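Side-chain contact in Serine/threonine-protein kinase pelle (Drosophila melanogaster, PDB 1D2Z), which carries the Toll receptor signal that sets embryonic dorsoventral polarity, being a serine/threonine kinase recruited to the plasma membrane when its death domain, the part described here, binds Tube: residues 39-44 against 81-86. Residues are numbered along the deposited sequence; the frame is centred on the assembly and turned at random.
Sequences TAVKLY and FALFKK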
loop_
_atom_site.group_PDB
_atom_site.type_symbol
_atom_site.label_atom_id
_atom_site.label_comp_id
_atom_site.label_asym_id
_atom_site.label_seq_id
_atom_site.Cartn_x
_atom_site.Cartn_y
_atom_site.Cartn_z
ATOM N N THR A 39 -12.652 -1.816 12.112
ATOM C CA THR A 39 -12.321 -1.308 13.442
ATOM C C THR A 39 -11.159 -2.083 14.056
ATOM O O THR A 39 -10.245 -1.486 14.630
ATOM C CB THR A 39 -13.542 -1.349 14.392
ATOM O OG1 THR A 39 -14.585 -0.529 13.853
ATOM C CG2 THR A 39 -13.164 -0.830 15.786
ATOM N N ALA A 40 -11.174 -3.404 13.877
ATOM C CA ALA A 40 -10.137 -4.273 14.424
ATOM C C ALA A 40 -8.727 -3.969 13.918
ATOM O O ALA A 40 -7.754 -4.164 14.644
ATOM C CB ALA A 40 -10.481 -5.739 14.172
ATOM N N VAL A 41 -8.613 -3.555 12.658
ATOM C CA VAL A 41 -7.301 -3.229 12.089
ATOM C C VAL A 41 -7.068 -1.718 12.103
ATOM O O VAL A 41 -6.066 -1.225 11.593
ATOM C CB VAL A 41 -7.143 -3.774 10.646
ATOM C CG1 VAL A 41 -7.365 -5.279 10.629
ATOM C CG2 VAL A 41 -8.106 -3.077 9.706
ATOM N N LYS A 42 -8.026 -0.991 12.670
ATOM C CA LYS A 42 -7.952 0.459 12.792
ATOM C C LYS A 42 -7.832 1.224 11.477
ATOM O O LYS A 42 -6.970 2.092 11.338
ATOM C CB LYS A 42 -6.804 0.854 13.737
ATOM C CG LYS A 42 -6.927 0.274 15.135
ATOM C CD LYS A 42 -5.751 0.681 16.014
ATOM C CE LYS A 42 -5.843 0.023 17.389
ATOM N NZ LYS A 42 -4.678 0.360 18.264
ATOM N N LEU A 43 -8.683 0.897 10.507
ATOM C CA LEU A 43 -8.676 1.613 9.233
ATOM C C LEU A 43 -9.068 3.060 9.534
ATOM O O LEU A 43 -9.810 3.320 10.489
ATOM C CB LEU A 43 -9.687 1.013 8.244
ATOM C CG LEU A 43 -9.376 -0.335 7.585
ATOM C CD1 LEU A 43 -10.391 -0.596 6.465
ATOM C CD2 LEU A 43 -7.974 -0.314 7.007
ATOM N N TYR A 44 -8.575 3.986 8.720
ATOM C CA TYR A 44 -8.863 5.403 8.901
ATOM C C TYR A 44 -10.257 5.773 8.393
ATOM O O TYR A 44 -10.858 5.034 7.601
ATOM C CB TYR A 44 -7.776 6.255 8.237
ATOM C CG TYR A 44 -6.463 6.235 8.992
ATOM C CD1 TYR A 44 -5.501 5.256 8.730
ATOM C CD2 TYR A 44 -6.189 7.181 9.985
ATOM C CE1 TYR A 44 -4.305 5.214 9.437
ATOM C CE2 TYR A 44 -4.986 7.147 10.704
ATOM C CZ TYR A 44 -4.053 6.161 10.423
ATOM O OH TYR A 44 -2.871 6.107 11.130
ATOM N N PHE A 81 -6.054 -14.779 8.229
ATOM C CA PHE A 81 -6.468 -15.923 9.040
ATOM C C PHE A 81 -6.427 -15.517 10.526
ATOM O O PHE A 81 -7.387 -15.744 11.268
ATOM C CB PHE A 81 -5.518 -17.096 8.764
ATOM C CG PHE A 81 -5.945 -18.404 9.380
ATOM C CD1 PHE A 81 -6.912 -19.201 8.764
ATOM C CD2 PHE A 81 -5.348 -18.863 10.554
ATOM C CE1 PHE A 81 -7.274 -20.440 9.308
ATOM C CE2 PHE A 81 -5.703 -20.102 11.107
ATOM C CZ PHE A 81 -6.667 -20.890 10.480
ATOM N N ALA A 82 -5.337 -14.862 10.932
ATOM C CA ALA A 82 -5.166 -14.403 12.311
ATOM C C ALA A 82 -6.222 -13.374 12.717
ATOM O O ALA A 82 -6.686 -13.369 13.864
ATOM C CB ALA A 82 -3.761 -13.827 12.512
ATOM N N LEU A 83 -6.601 -12.500 11.783
ATOM C CA LEU A 83 -7.621 -11.492 12.055
ATOM C C LEU A 83 -8.950 -12.185 12.317
ATOM O O LEU A 83 -9.671 -11.834 13.252
ATOM C CB LEU A 83 -7.766 -10.522 10.881
ATOM C CG LEU A 83 -8.925 -9.514 10.949
ATOM C CD1 LEU A 83 -8.790 -8.597 12.166
ATOM C CD2 LEU A 83 -8.974 -8.690 9.666
ATOM N N PHE A 84 -9.285 -13.151 11.466
ATOM C CA PHE A 84 -10.523 -13.904 11.624
ATOM C C PHE A 84 -10.492 -14.604 12.985
ATOM O O PHE A 84 -11.482 -14.598 13.721
ATOM C CB PHE A 84 -10.665 -14.948 10.508
ATOM C CG PHE A 84 -10.903 -14.364 9.143
ATOM C CD1 PHE A 84 -11.508 -13.117 8.994
ATOM C CD2 PHE A 84 -10.559 -15.085 7.999
ATOM C CE1 PHE A 84 -11.774 -12.599 7.723
ATOM C CE2 PHE A 84 -10.820 -14.578 6.726
ATOM C CZ PHE A 84 -11.428 -13.333 6.586
ATOM N N LYS A 85 -9.334 -15.165 13.324
ATOM C CA LYS A 85 -9.159 -15.871 14.591
ATOM C C LYS A 85 -9.422 -14.946 15.777
ATOM O O LYS A 85 -10.113 -15.327 16.725
ATOM C CB LYS A 85 -7.750 -16.465 14.687
ATOM C CG LYS A 85 -7.502 -17.286 15.949
ATOM C CD LYS A 85 -6.080 -17.824 15.991
ATOM C CE LYS A 85 -5.820 -18.654 17.253
ATOM N NZ LYS A 85 -5.857 -17.851 18.512
ATOM N N LYS A 86 -8.905 -13.720 15.696
ATOM C CA LYS A 86 -9.086 -12.737 16.762
ATOM C C LYS A 86 -10.548 -12.330 16.910
ATOM O O LYS A 86 -11.025 -12.100 18.020
ATOM C CB LYS A 86 -8.206 -11.499 16.516
ATOM C CG LYS A 86 -8.344 -10.421 17.591
ATOM C CD LYS A 86 -7.130 -9.498 17.675
ATOM C CE LYS A 86 -7.058 -8.510 16.524
ATOM N NZ LYS A 86 -5.934 -7.551 16.750
#
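Ala40 and Val41 meet Leu83 in a small, largely apolar contact that joins the C-terminal end of helix 34-40 to helix 77-86 within the six-helix bundle of the death domain. Leu83 reaches across from its helix with CG anti to the backbone N (chi1 172°), which carries the fork of its two methyls to the other segment. CD1 touches both partners, lying 3.9 Å from Ala40 CB and 3.9 Å from Val41 CG1, while CD2 meets that same Val41 methyl. The valine and leucine side chains cross at about a right angle. Ala40 suits its place because its single methyl lets the helices approach, with 8.0 Å between Ala40 CA and Leu83 CA. Val41 follows the last helical residue, where a Schellman motif with Lys42 at positive phi closes the helix; compact and apolar, it suits a buried site between Leu83 and the rings of Phe65 and Trp69 on helix 61-73. At the exposed margin Lys86 bends at chi3 (74°), bringing NZ to a long 4.4 Å from Ala40 O, no hydrogen bond, though a positive charge near a helix's carbonyl end is probably favourable. Ile147 of the neighbouring Tube death domain also packs on Leu83, so this leucine serves both fold and interface. With no hydrogen bond between the segments, cohesion rests mainly on methyl packing and the hydrophobic effect.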